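Local coordinates for pathogenicity island protein (Staphylococcus aureus subsp. aureus, PDB 3HL6), which is of unknown function, being encoded on a pathogenicity island of Staphylococcus aureus and built as a mixed sheet joined to a group of helices, at residues B[105-110]-B[156-161]; B[173-178]-B[202-207]; B[88-93]-B[98-103]; B[66-71]-B[179-184]; B[42-47]-B[53-58]. All blocks are in the same frame, centred on the assembly; numbering follows the deposited sequence.

In the fold
The contacts run from a mixed sheet into a group of helices. Interactions 5, 3, 1 and 2 come in series along the chain; interaction 4 spans 3 and 1 and alternates with 2. Interaction 5 is the hairpin of strands 44-49 and 52-57; the next strand, 68-71, carries interaction 4, about 9 Å away between centres. Helix 100-109 begins in interaction 3 and packs on helix 152-163 in interaction 1. Helix 171-184 serves interactions 2 and 4. Tyr160 OH hydrogen-bonds to Val57 N, tying helix 152-163 to the hairpin. Interactions 3 and 5, about 23 Å apart between centres, lie on opposite sides of the chain's centre, with helices 152-163 and 100-109 linking the sheet to the small hairpin at 90-98.

Interaction 1. Residues B[105-110]-B[156-161]; sequences ASQLFE and IEMLYQ
Apolar contacts dominate where the last turn of helix 100-109 meets helix 152-163, with Leu159 as the central side chain. Its two methyls divide the work: CD2 lies 3.7 Å from Gln107 CB, and CD1 meets Leu108 CD1 at 3.9 Å. The two leucine side chains cross at about a right angle. Leu108 holds its CG anti to the backbone N (chi1 -170°), beside its carbonyl carbon, and from there its CD1 reaches Leu159. Further along, the bent chain of Gln107 passes across Met158 and meets the sulfur mainly with CG, 4.0 Å from SD, its amide carbon CD being only slightly farther. A side-chain hydrogen bond lies within 105-110: Ser106 OG donates to Glu110 OE1 over 3.1 Å, linking the final helical turn to the first residue beyond it. Leu108 also touches Val180 of helix 171-184, which extends the apolar layer. The axes of 105-109 and 156-161 come within 10.0 Å and run 153° apart, a roughly antiparallel helix pair within the helical part of the fold.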
# COMPACT_ATOMS: atom_id res chain seq x y z
N ALA B 105 4.00 -15.57 -13.13
CA ALA B 105 4.33 -16.68 -14.02
C ALA B 105 3.15 -17.07 -14.90
O ALA B 105 3.29 -17.35 -16.10
CB ALA B 105 4.80 -17.89 -13.21
N SER B 106 1.97 -17.10 -14.29
CA SER B 106 0.72 -17.27 -15.02
C SER B 106 0.55 -16.27 -16.12
O SER B 106 0.44 -16.64 -17.27
CB SER B 106 -0.45 -17.14 -14.06
OG SER B 106 -1.50 -17.95 -14.51
N GLN B 107 0.58 -14.98 -15.76
CA GLN B 107 0.38 -13.93 -16.76
C GLN B 107 1.42 -13.96 -17.86
O GLN B 107 1.14 -13.55 -18.98
CB GLN B 107 0.40 -12.56 -16.11
CG GLN B 107 -0.74 -12.34 -15.18
CD GLN B 107 -2.07 -12.49 -15.86
OE1 GLN B 107 -2.26 -12.07 -17.01
NE2 GLN B 107 -3.02 -13.10 -15.17
N LEU B 108 2.62 -14.41 -17.53
CA LEU B 108 3.73 -14.41 -18.46
C LEU B 108 3.71 -15.67 -19.34
O LEU B 108 3.97 -15.60 -20.55
CB LEU B 108 5.01 -14.31 -17.65
CG LEU B 108 6.40 -14.06 -18.22
CD1 LEU B 108 6.40 -13.09 -19.38
CD2 LEU B 108 7.25 -13.52 -17.09
N PHE B 109 3.39 -16.81 -18.75
CA PHE B 109 3.59 -18.08 -19.43
C PHE B 109 2.32 -18.86 -19.76
O PHE B 109 2.35 -19.75 -20.60
CB PHE B 109 4.44 -19.00 -18.56
CG PHE B 109 5.82 -18.49 -18.31
CD1 PHE B 109 6.57 -17.97 -19.35
CD2 PHE B 109 6.35 -18.54 -17.04
CE1 PHE B 109 7.86 -17.52 -19.12
CE2 PHE B 109 7.64 -18.09 -16.80
CZ PHE B 109 8.39 -17.58 -17.83
N GLU B 110 1.22 -18.55 -19.09
CA GLU B 110 -0.03 -19.23 -19.36
C GLU B 110 -1.13 -18.33 -19.91
O GLU B 110 -2.30 -18.57 -19.66
CB GLU B 110 -0.54 -19.89 -18.09
CG GLU B 110 0.34 -21.01 -17.59
CD GLU B 110 -0.16 -21.57 -16.29
OE1 GLU B 110 -0.93 -20.84 -15.60
OE2 GLU B 110 0.22 -22.73 -15.97
N ILE B 156 1.98 -6.30 -20.30
CA ILE B 156 3.30 -6.02 -19.78
C ILE B 156 3.23 -5.09 -18.56
O ILE B 156 3.95 -5.30 -17.56
CB ILE B 156 4.23 -5.49 -20.87
CG1 ILE B 156 4.49 -6.62 -21.87
CG2 ILE B 156 5.54 -5.07 -20.27
CD1 ILE B 156 5.05 -6.18 -23.19
N GLU B 157 2.32 -4.13 -18.62
CA GLU B 157 2.23 -3.13 -17.54
C GLU B 157 1.88 -3.85 -16.28
O GLU B 157 2.44 -3.62 -15.21
CB GLU B 157 1.23 -2.03 -17.87
CG GLU B 157 1.74 -1.06 -18.91
CD GLU B 157 0.73 0.02 -19.27
OE1 GLU B 157 -0.47 -0.16 -18.98
OE2 GLU B 157 1.14 1.06 -19.85
N MET B 158 0.97 -4.78 -16.43
CA MET B 158 0.51 -5.56 -15.31
C MET B 158 1.58 -6.55 -14.78
O MET B 158 1.75 -6.70 -13.59
CB MET B 158 -0.79 -6.25 -15.69
CG MET B 158 -1.51 -6.75 -14.52
SD MET B 158 -1.59 -8.51 -14.70
CE MET B 158 -3.38 -8.76 -14.43
N LEU B 159 2.31 -7.20 -15.68
CA LEU B 159 3.55 -7.90 -15.30
C LEU B 159 4.48 -7.00 -14.52
O LEU B 159 4.97 -7.36 -13.47
CB LEU B 159 4.27 -8.47 -16.55
CG LEU B 159 3.58 -9.68 -17.20
CD1 LEU B 159 4.19 -9.98 -18.55
CD2 LEU B 159 3.68 -10.88 -16.28
N TYR B 160 4.70 -5.79 -15.00
CA TYR B 160 5.52 -4.88 -14.22
C TYR B 160 4.99 -4.66 -12.81
O TYR B 160 5.77 -4.57 -11.89
CB TYR B 160 5.72 -3.55 -14.93
CG TYR B 160 6.87 -3.62 -15.87
CD1 TYR B 160 8.10 -3.07 -15.54
CD2 TYR B 160 6.75 -4.27 -17.07
CE1 TYR B 160 9.17 -3.13 -16.40
CE2 TYR B 160 7.80 -4.35 -17.94
CZ TYR B 160 9.02 -3.78 -17.60
OH TYR B 160 10.07 -3.87 -18.50
N GLN B 161 3.68 -4.56 -12.64
CA GLN B 161 3.10 -4.25 -11.34
C GLN B 161 3.28 -5.40 -10.35
O GLN B 161 3.67 -5.18 -9.20
CB GLN B 161 1.62 -3.89 -11.48
CG GLN B 161 1.39 -2.55 -12.18
CD GLN B 161 -0.07 -2.29 -12.57
OE1 GLN B 161 -0.83 -3.22 -12.84
NE2 GLN B 161 -0.46 -1.06 -12.57

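Interaction 2. Residues B[173-178]-B[202-207]; sequences LVEGLK and NDLKAS
Leu204 of helix 191-208 points at Gly176 and Glu175 of helix 171-184, in a helix-helix contact where a leucine meets a glycine backbone. The branch that touches is CD1, which sits 3.7 Å from Gly176 N and 3.9 Å from Gly176 CA. The CA atoms of Gly176 and Leu204 are 7.3 Å apart, and with no side chain on the glycine the methyl rests directly on the main chain. CG of Leu204 stands anti to its carbonyl carbon (chi1 -64°), and an extended second torsion carries CD1 onward to the facing helix. Glu175 crosses the leucine at about a right angle: its chain leaves toward helix 191-208 but bends at chi2 (62°), turning the carboxylate away and leaving methylene carbon to face Leu204. Around this small patch, Leu204 also packs on Phe109 of helix 100-109 and on Leu179 one turn further along helix 171-184. On the glutamate side, the approach is between CG of Glu175 and CD1 of Leu204, at 4.2 Å.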
# COMPACT_ATOMS: atom_id res chain seq x y z
N LEU B 173 11.32 -15.41 -13.87
CA LEU B 173 10.54 -14.21 -13.90
C LEU B 173 11.36 -13.02 -14.42
O LEU B 173 10.96 -12.33 -15.35
CB LEU B 173 9.96 -13.93 -12.52
CG LEU B 173 8.60 -14.52 -12.16
CD1 LEU B 173 8.09 -15.55 -13.18
CD2 LEU B 173 8.67 -15.10 -10.78
N VAL B 174 12.54 -12.80 -13.85
CA VAL B 174 13.52 -11.87 -14.41
C VAL B 174 13.79 -12.00 -15.92
O VAL B 174 13.64 -11.05 -16.66
CB VAL B 174 14.86 -11.95 -13.65
CG1 VAL B 174 15.62 -10.68 -13.83
CG2 VAL B 174 14.63 -12.22 -12.15
N GLU B 175 14.22 -13.16 -16.38
CA GLU B 175 14.52 -13.29 -17.80
C GLU B 175 13.23 -13.11 -18.62
O GLU B 175 13.20 -12.39 -19.62
CB GLU B 175 15.19 -14.64 -18.06
CG GLU B 175 15.71 -14.85 -19.50
CD GLU B 175 16.79 -13.83 -19.89
OE1 GLU B 175 17.30 -13.13 -18.97
OE2 GLU B 175 17.13 -13.75 -21.11
N GLY B 176 12.15 -13.76 -18.18
CA GLY B 176 10.83 -13.55 -18.78
C GLY B 176 10.41 -12.11 -19.02
O GLY B 176 10.00 -11.75 -20.12
N LEU B 177 10.51 -11.28 -18.00
CA LEU B 177 10.09 -9.89 -18.14
C LEU B 177 11.03 -9.10 -19.08
O LEU B 177 10.59 -8.21 -19.82
CB LEU B 177 9.97 -9.22 -16.77
CG LEU B 177 9.41 -7.80 -16.84
CD1 LEU B 177 7.96 -7.76 -17.45
CD2 LEU B 177 9.46 -7.15 -15.47
N LYS B 178 12.31 -9.46 -19.05
CA LYS B 178 13.29 -8.81 -19.89
C LYS B 178 13.07 -9.11 -21.38
O LYS B 178 13.14 -8.19 -22.20
CB LYS B 178 14.70 -9.20 -19.42
CG LYS B 178 15.82 -8.77 -20.30
CD LYS B 178 17.09 -8.56 -19.48
CE LYS B 178 18.31 -8.43 -20.42
NZ LYS B 178 19.55 -7.93 -19.75
N ASN B 202 8.89 -20.52 -23.69
CA ASN B 202 8.59 -21.93 -23.42
C ASN B 202 9.68 -22.66 -22.63
O ASN B 202 9.37 -23.46 -21.75
CB ASN B 202 8.28 -22.65 -24.71
CG ASN B 202 6.96 -22.24 -25.28
OD1 ASN B 202 5.93 -22.29 -24.60
ND2 ASN B 202 6.96 -21.81 -26.54
N ASP B 203 10.94 -22.36 -22.93
CA ASP B 203 12.07 -22.89 -22.17
C ASP B 203 11.95 -22.53 -20.72
O ASP B 203 12.35 -23.30 -19.83
CB ASP B 203 13.36 -22.25 -22.64
CG ASP B 203 13.97 -22.98 -23.80
OD1 ASP B 203 13.32 -23.95 -24.31
OD2 ASP B 203 15.09 -22.58 -24.20
N LEU B 204 11.42 -21.33 -20.48
CA LEU B 204 11.35 -20.79 -19.13
C LEU B 204 10.09 -21.28 -18.45
O LEU B 204 10.12 -21.71 -17.28
CB LEU B 204 11.36 -19.27 -19.17
CG LEU B 204 12.58 -18.55 -19.71
CD1 LEU B 204 12.19 -17.10 -19.85
CD2 LEU B 204 13.76 -18.68 -18.76
N LYS B 205 8.98 -21.25 -19.17
CA LYS B 205 7.81 -21.95 -18.69
C LYS B 205 8.20 -23.39 -18.27
O LYS B 205 7.58 -23.94 -17.36
CB LYS B 205 6.72 -21.97 -19.75
CG LYS B 205 5.43 -22.63 -19.28
CD LYS B 205 4.44 -22.70 -20.41
CE LYS B 205 3.09 -23.18 -19.91
NZ LYS B 205 2.06 -22.90 -20.98
N ALA B 206 9.23 -23.96 -18.91
CA ALA B 206 9.60 -25.37 -18.67
C ALA B 206 10.37 -25.55 -17.35
O ALA B 206 10.06 -26.45 -16.55
CB ALA B 206 10.37 -25.98 -19.84
N SER B 207 11.34 -24.67 -17.09
CA SER B 207 11.95 -24.71 -15.78
C SER B 207 11.07 -24.17 -14.67
O SER B 207 11.12 -24.68 -13.55
CB SER B 207 13.31 -24.06 -15.74
OG SER B 207 13.28 -22.87 -16.46

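Interaction 3. Residues B[88-93]-B[98-103]; sequences VGYELH and LSISDM
Tyr90 and Leu98 form an antiparallel hydrogen-bonded pair in a short two-stranded sheet, their CA atoms 5.0 Å apart. Leu98 N donates to Tyr90 O at 2.7 Å, nearly straight at 170° and in the carbonyl plane, while the return bond from Tyr90 N to Leu98 O is weak and bent. Gly89, with positive phi, brings its CA to within 3.1 Å of Leu98 O, a place with no room for a side chain. Met103 comes over one face of the Tyr90 ring, its CG 4.2 Å from the ring centroid in a CH-pi contact, and its SD lies 4.9 Å from the same centroid, obliquely, a Met-aromatic contact. The methionine reaches this face with CG anti to the backbone N (chi1 -174°) and a bend at chi2. At the ring edge, in plane, Ile100 CB lies 3.8 Å from Tyr90 CE2. Leu92 joins from the strand, touching Leu98 and Met103. Ser99 is the N-cap of helix 100-109, its OG accepting a weak bond from Asp102 N. Leu162 of helix 152-163 also packs on Tyr90, Ile100 and Met103. The contact is thus mixed: backbone bonds set the register, whereas dispersion and sulfur-aromatic attraction probably hold the tyrosine against the first helical turn.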
# COMPACT_ATOMS: atom_id res chain seq x y z
N VAL B 88 -0.20 -12.14 0.79
CA VAL B 88 -1.20 -13.17 0.76
C VAL B 88 -1.58 -13.60 -0.64
O VAL B 88 -2.60 -14.22 -0.82
CB VAL B 88 -2.49 -12.72 1.48
CG1 VAL B 88 -2.25 -12.58 2.97
CG2 VAL B 88 -3.04 -11.43 0.85
N GLY B 89 -0.77 -13.27 -1.64
CA GLY B 89 -1.09 -13.66 -3.00
C GLY B 89 -2.51 -13.30 -3.43
O GLY B 89 -3.05 -12.29 -3.01
N TYR B 90 -3.12 -14.12 -4.28
CA TYR B 90 -4.23 -13.66 -5.11
C TYR B 90 -5.23 -14.78 -5.24
O TYR B 90 -4.87 -15.92 -5.59
CB TYR B 90 -3.75 -13.29 -6.51
CG TYR B 90 -2.82 -12.10 -6.57
CD1 TYR B 90 -3.29 -10.84 -6.89
CD2 TYR B 90 -1.47 -12.25 -6.30
CE1 TYR B 90 -2.44 -9.77 -6.94
CE2 TYR B 90 -0.61 -11.18 -6.35
CZ TYR B 90 -1.10 -9.95 -6.67
OH TYR B 90 -0.22 -8.89 -6.71
N GLU B 91 -6.50 -14.48 -4.96
CA GLU B 91 -7.52 -15.46 -5.25
C GLU B 91 -8.19 -15.17 -6.57
O GLU B 91 -8.82 -14.12 -6.72
CB GLU B 91 -8.55 -15.58 -4.13
CG GLU B 91 -9.38 -16.86 -4.33
CD GLU B 91 -10.32 -17.19 -3.17
OE1 GLU B 91 -10.19 -16.58 -2.07
OE2 GLU B 91 -11.18 -18.09 -3.38
N LEU B 92 -8.07 -16.10 -7.52
CA LEU B 92 -8.84 -16.02 -8.76
C LEU B 92 -10.33 -16.37 -8.55
O LEU B 92 -10.70 -17.17 -7.67
CB LEU B 92 -8.24 -16.94 -9.81
CG LEU B 92 -6.78 -16.62 -10.20
CD1 LEU B 92 -6.20 -17.79 -11.01
CD2 LEU B 92 -6.71 -15.30 -10.99
N HIS B 93 -11.19 -15.76 -9.36
CA HIS B 93 -12.63 -15.71 -9.05
C HIS B 93 -13.28 -17.11 -9.09
O HIS B 93 -13.97 -17.50 -8.14
CB HIS B 93 -13.33 -14.73 -9.99
CG HIS B 93 -13.42 -13.33 -9.44
ND1 HIS B 93 -14.09 -13.03 -8.27
CD2 HIS B 93 -12.93 -12.15 -9.91
CE1 HIS B 93 -14.00 -11.72 -8.04
NE2 HIS B 93 -13.31 -11.17 -9.02
N LEU B 98 -3.11 -18.01 -5.69
CA LEU B 98 -1.78 -17.88 -6.28
C LEU B 98 -0.94 -16.88 -5.50
O LEU B 98 -1.36 -15.74 -5.29
CB LEU B 98 -1.91 -17.39 -7.71
CG LEU B 98 -2.21 -18.41 -8.80
CD1 LEU B 98 -2.01 -17.72 -10.18
CD2 LEU B 98 -1.33 -19.65 -8.62
N SER B 99 0.25 -17.31 -5.11
CA SER B 99 1.27 -16.39 -4.67
C SER B 99 1.62 -15.40 -5.78
O SER B 99 1.30 -15.64 -6.96
CB SER B 99 2.54 -17.15 -4.25
OG SER B 99 3.26 -17.58 -5.38
N ILE B 100 2.29 -14.32 -5.42
CA ILE B 100 2.51 -13.27 -6.37
C ILE B 100 3.42 -13.75 -7.50
O ILE B 100 3.26 -13.35 -8.65
CB ILE B 100 3.02 -11.95 -5.72
CG1 ILE B 100 3.13 -10.84 -6.79
CG2 ILE B 100 4.35 -12.19 -4.95
CD1 ILE B 100 2.95 -9.40 -6.26
N SER B 101 4.35 -14.65 -7.18
CA SER B 101 5.23 -15.20 -8.22
C SER B 101 4.47 -16.07 -9.23
O SER B 101 4.62 -15.88 -10.45
CB SER B 101 6.41 -15.95 -7.61
OG SER B 101 7.11 -15.08 -6.74
N ASP B 102 3.66 -16.99 -8.74
CA ASP B 102 2.83 -17.77 -9.66
C ASP B 102 1.82 -16.91 -10.41
O ASP B 102 1.51 -17.17 -11.58
CB ASP B 102 2.07 -18.86 -8.92
CG ASP B 102 2.98 -19.91 -8.36
OD1 ASP B 102 4.10 -20.04 -8.90
OD2 ASP B 102 2.57 -20.59 -7.40
N MET B 103 1.32 -15.88 -9.73
CA MET B 103 0.47 -14.94 -10.42
C MET B 103 1.19 -14.35 -11.61
O MET B 103 0.60 -14.22 -12.70
CB MET B 103 -0.01 -13.84 -9.51
CG MET B 103 -1.01 -12.95 -10.21
SD MET B 103 -2.57 -13.78 -10.58
CE MET B 103 -3.46 -12.50 -11.47

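Interaction 4. Residues B[66-71]-B[179-184]; sequences QSFELA and LVTEFV
Thr181 and Val184 carry the helical side of this contact, meeting Phe68 and Gln66 respectively. Thr181 is the first residue of 179-184 to touch the strand segment, and it turns its methyl to the sheet: CG2 lies 3.9 Å from Phe68 CE2, with CB of Thr181 almost as near at 4.0 Å from the same ring carbon. The two side chains are inclined to each other, and the methyl approaches the ring obliquely. Thr181 keeps OG1 between its backbone N and carbonyl carbon (chi1 61°), which lets the hydroxyl bond back to Leu177 O and Lys178 O on the preceding turn while CG2 is left for the phenyl ring. Three residues on, Val184 points toward the start of the 66-71 segment, and its CG1 is 4.3 Å from Gln66 CG, a loose aliphatic contact. Gln185 NE2 bonds to both Gln66 O and Thr181 O, and the Phe68 ring also stacks with that of Tyr160 of helix 152-163. Beyond Phe68, Leu70 and Ala71 both face Leu53 in a classic beta bulge. Helix 171-184 thus packs through Thr181 and Val184 on strand 68-71, the edge strand of the mixed sheet within this chain, and on the residues leading into it.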
# COMPACT_ATOMS: atom_id res chain seq x y z
N GLN B 66 10.21 2.77 -25.26
CA GLN B 66 8.91 2.38 -24.75
C GLN B 66 9.04 1.96 -23.28
O GLN B 66 9.70 0.97 -22.96
CB GLN B 66 8.36 1.24 -25.60
CG GLN B 66 7.03 0.69 -25.16
CD GLN B 66 5.88 1.62 -25.45
OE1 GLN B 66 5.67 2.61 -24.74
NE2 GLN B 66 5.11 1.30 -26.48
N SER B 67 8.44 2.72 -22.38
CA SER B 67 8.29 2.30 -20.99
C SER B 67 6.85 1.86 -20.66
O SER B 67 5.99 1.87 -21.52
CB SER B 67 8.72 3.42 -20.06
OG SER B 67 9.85 3.01 -19.33
N PHE B 68 6.61 1.48 -19.40
CA PHE B 68 5.31 0.92 -19.01
C PHE B 68 4.78 1.59 -17.77
O PHE B 68 5.49 1.71 -16.78
CB PHE B 68 5.42 -0.60 -18.83
CG PHE B 68 6.10 -1.26 -19.98
CD1 PHE B 68 5.35 -1.68 -21.08
CD2 PHE B 68 7.50 -1.38 -20.01
CE1 PHE B 68 5.99 -2.25 -22.16
CE2 PHE B 68 8.15 -1.95 -21.08
CZ PHE B 68 7.41 -2.39 -22.16
N GLU B 69 3.53 2.02 -17.84
CA GLU B 69 2.89 2.72 -16.76
C GLU B 69 2.69 1.85 -15.53
O GLU B 69 2.04 0.81 -15.59
CB GLU B 69 1.52 3.22 -17.24
CG GLU B 69 0.66 3.80 -16.13
CD GLU B 69 -0.46 4.66 -16.64
OE1 GLU B 69 -1.50 4.77 -15.93
OE2 GLU B 69 -0.29 5.23 -17.74
N LEU B 70 3.21 2.30 -14.39
CA LEU B 70 2.98 1.64 -13.12
C LEU B 70 1.79 2.21 -12.37
O LEU B 70 1.14 1.49 -11.61
CB LEU B 70 4.17 1.79 -12.20
CG LEU B 70 5.36 0.87 -12.42
CD1 LEU B 70 6.23 0.92 -11.15
CD2 LEU B 70 4.95 -0.56 -12.75
N ALA B 71 1.54 3.50 -12.57
CA ALA B 71 0.60 4.24 -11.74
C ALA B 71 0.14 5.55 -12.39
O ALA B 71 0.92 6.25 -13.04
CB ALA B 71 1.20 4.50 -10.38
N LEU B 179 12.78 -10.37 -21.72
CA LEU B 179 12.58 -10.75 -23.14
C LEU B 179 11.30 -10.15 -23.74
O LEU B 179 11.22 -9.80 -24.93
CB LEU B 179 12.50 -12.26 -23.31
CG LEU B 179 13.57 -13.19 -22.74
CD1 LEU B 179 12.98 -14.58 -22.42
CD2 LEU B 179 14.73 -13.31 -23.72
N VAL B 180 10.28 -10.06 -22.92
CA VAL B 180 9.05 -9.46 -23.35
C VAL B 180 9.25 -7.96 -23.49
O VAL B 180 8.80 -7.36 -24.46
CB VAL B 180 7.93 -9.81 -22.36
CG1 VAL B 180 6.76 -9.02 -22.64
CG2 VAL B 180 7.58 -11.34 -22.49
N THR B 181 9.95 -7.34 -22.54
CA THR B 181 10.10 -5.90 -22.64
C THR B 181 11.06 -5.52 -23.77
O THR B 181 10.92 -4.46 -24.38
CB THR B 181 10.46 -5.20 -21.30
OG1 THR B 181 11.70 -5.69 -20.83
CG2 THR B 181 9.48 -5.55 -20.24
N GLU B 182 12.00 -6.39 -24.08
CA GLU B 182 12.87 -6.17 -25.22
C GLU B 182 12.13 -6.25 -26.55
O GLU B 182 12.19 -5.34 -27.39
CB GLU B 182 14.04 -7.15 -25.23
CG GLU B 182 15.03 -6.85 -26.33
CD GLU B 182 16.22 -7.81 -26.35
OE1 GLU B 182 16.28 -8.74 -25.51
OE2 GLU B 182 17.08 -7.63 -27.24
N PHE B 183 11.44 -7.37 -26.74
CA PHE B 183 10.71 -7.64 -27.96
C PHE B 183 9.87 -6.47 -28.42
O PHE B 183 9.70 -6.24 -29.61
CB PHE B 183 9.83 -8.85 -27.73
CG PHE B 183 8.96 -9.20 -28.90
CD1 PHE B 183 7.57 -9.01 -28.84
CD2 PHE B 183 9.50 -9.78 -30.04
CE1 PHE B 183 6.75 -9.36 -29.90
CE2 PHE B 183 8.68 -10.13 -31.11
CZ PHE B 183 7.30 -9.93 -31.04
N VAL B 184 9.34 -5.72 -27.47
CA VAL B 184 8.43 -4.65 -27.82
C VAL B 184 9.09 -3.30 -28.15
O VAL B 184 8.49 -2.47 -28.85
CB VAL B 184 7.34 -4.49 -26.75
CG1 VAL B 184 6.62 -3.18 -26.93
CG2 VAL B 184 6.38 -5.65 -26.84

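Interaction 5. Residues B[42-47]-B[53-58]; sequences FDMVYV and LFSHVY
The His56 ring swings alongside Val45 because its CG sits between the backbone N and carbonyl carbon (chi1 74°). The two side chains lie side by side and point the same way, with Val45 CB over one face of the imidazole, 4.1 Å from its centroid, in a CH-pi contact. His56 ND1 is bonded to Ser67 OG, which helps to fix the ring. Met44, extended beyond CG, runs past Ser55 so that SD lies 3.3 Å from Ser55 OG, and Tyr46 CD2 approaches Ser55 CB at 3.9 Å. These residues belong to an antiparallel hairpin of the mixed sheet; strand 44-49 is the central one of five, with 52-57 between it and 68-71. Val45 with His56 and Val47 with Phe54 are its hydrogen-bonded pairs; Val45 N reaches His56 O at 2.9 Å, and Phe54 N meets Val47 O at 2.8 Å in the carbonyl plane. Met44 with Val57 and Tyr46 with Ser55 are the non-hydrogen-bonded pairs. Past the strand ends, Tyr58 N donates to Asp43 O at 3.1 Å. Tyr46 OH bonds to Asp40 OD2, and Val57 CG1 packs against Met44 CG at 4.1 Å, where Leu177 of helix 171-184 touches both residues.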
# COMPACT_ATOMS: atom_id res chain seq x y z
N PHE B 42 15.01 -6.67 -10.38
CA PHE B 42 14.42 -6.64 -11.71
C PHE B 42 15.02 -5.49 -12.45
O PHE B 42 14.79 -5.32 -13.64
CB PHE B 42 12.90 -6.41 -11.64
CG PHE B 42 12.08 -7.66 -11.50
CD1 PHE B 42 11.80 -8.44 -12.61
CD2 PHE B 42 11.59 -8.04 -10.28
CE1 PHE B 42 11.04 -9.59 -12.49
CE2 PHE B 42 10.81 -9.20 -10.14
CZ PHE B 42 10.55 -9.97 -11.25
N ASP B 43 15.77 -4.67 -11.70
CA ASP B 43 16.68 -3.72 -12.29
C ASP B 43 15.95 -2.69 -13.15
O ASP B 43 16.31 -2.44 -14.30
CB ASP B 43 17.65 -4.48 -13.16
CG ASP B 43 18.97 -3.80 -13.26
OD1 ASP B 43 19.07 -2.58 -12.95
OD2 ASP B 43 19.92 -4.51 -13.66
N MET B 44 14.93 -2.07 -12.59
CA MET B 44 14.07 -1.24 -13.40
C MET B 44 14.59 0.18 -13.37
O MET B 44 15.18 0.61 -12.37
CB MET B 44 12.63 -1.28 -12.89
CG MET B 44 11.92 -2.60 -13.14
SD MET B 44 10.41 -2.71 -12.15
CE MET B 44 9.78 -4.33 -12.57
N VAL B 45 14.38 0.90 -14.46
CA VAL B 45 14.51 2.35 -14.45
C VAL B 45 13.12 2.99 -14.30
O VAL B 45 12.20 2.71 -15.08
CB VAL B 45 15.19 2.82 -15.77
CG1 VAL B 45 15.20 4.35 -15.90
CG2 VAL B 45 16.59 2.24 -15.86
N TYR B 46 12.96 3.83 -13.29
CA TYR B 46 11.64 4.43 -13.02
C TYR B 46 11.60 5.89 -13.39
O TYR B 46 12.51 6.64 -13.06
CB TYR B 46 11.25 4.30 -11.54
CG TYR B 46 11.37 2.90 -10.99
CD1 TYR B 46 12.57 2.45 -10.45
CD2 TYR B 46 10.27 2.03 -11.00
CE1 TYR B 46 12.69 1.17 -9.94
CE2 TYR B 46 10.38 0.74 -10.48
CZ TYR B 46 11.60 0.32 -9.96
OH TYR B 46 11.74 -0.95 -9.44
N VAL B 47 10.53 6.31 -14.04
CA VAL B 47 10.39 7.68 -14.45
C VAL B 47 9.05 8.21 -13.96
O VAL B 47 8.00 7.57 -14.13
CB VAL B 47 10.50 7.81 -15.97
CG1 VAL B 47 10.00 9.16 -16.42
CG2 VAL B 47 11.95 7.58 -16.42
N LEU B 53 3.85 7.27 -13.21
CA LEU B 53 5.07 6.51 -12.94
C LEU B 53 5.21 5.48 -14.04
O LEU B 53 4.24 4.84 -14.41
CB LEU B 53 5.00 5.84 -11.56
CG LEU B 53 6.16 4.93 -11.09
CD1 LEU B 53 7.50 5.64 -11.05
CD2 LEU B 53 5.88 4.37 -9.72
N PHE B 54 6.41 5.37 -14.62
CA PHE B 54 6.69 4.40 -15.68
C PHE B 54 7.91 3.60 -15.28
O PHE B 54 8.69 4.03 -14.44
CB PHE B 54 6.97 5.09 -17.03
CG PHE B 54 5.84 5.90 -17.55
CD1 PHE B 54 4.84 5.32 -18.30
CD2 PHE B 54 5.75 7.24 -17.26
CE1 PHE B 54 3.80 6.05 -18.75
CE2 PHE B 54 4.72 7.99 -17.71
CZ PHE B 54 3.74 7.40 -18.45
N SER B 55 8.09 2.46 -15.92
CA SER B 55 9.14 1.56 -15.54
C SER B 55 9.50 0.65 -16.71
O SER B 55 8.64 0.30 -17.52
CB SER B 55 8.71 0.75 -14.34
OG SER B 55 9.39 -0.47 -14.36
N HIS B 56 10.78 0.32 -16.82
CA HIS B 56 11.23 -0.68 -17.78
C HIS B 56 12.47 -1.32 -17.22
O HIS B 56 13.33 -0.64 -16.66
CB HIS B 56 11.48 -0.07 -19.19
CG HIS B 56 12.72 0.75 -19.27
ND1 HIS B 56 12.71 2.13 -19.20
CD2 HIS B 56 14.02 0.39 -19.40
CE1 HIS B 56 13.95 2.58 -19.27
NE2 HIS B 56 14.76 1.55 -19.39
N VAL B 57 12.54 -2.64 -17.32
CA VAL B 57 13.77 -3.29 -16.90
C VAL B 57 14.83 -2.81 -17.85
O VAL B 57 14.57 -2.46 -19.00
CB VAL B 57 13.71 -4.84 -16.93
CG1 VAL B 57 12.58 -5.34 -16.05
CG2 VAL B 57 13.57 -5.35 -18.34
N TYR B 58 16.05 -2.75 -17.34
CA TYR B 58 17.10 -2.13 -18.09
C TYR B 58 17.67 -3.18 -19.06
O TYR B 58 17.99 -4.28 -18.67
CB TYR B 58 18.10 -1.57 -17.11
CG TYR B 58 19.51 -1.52 -17.61
CD1 TYR B 58 19.99 -0.38 -18.26
CD2 TYR B 58 20.36 -2.59 -17.41
CE1 TYR B 58 21.28 -0.33 -18.71
CE2 TYR B 58 21.65 -2.54 -17.86
CZ TYR B 58 22.10 -1.41 -18.51
OH TYR B 58 23.39 -1.38 -18.95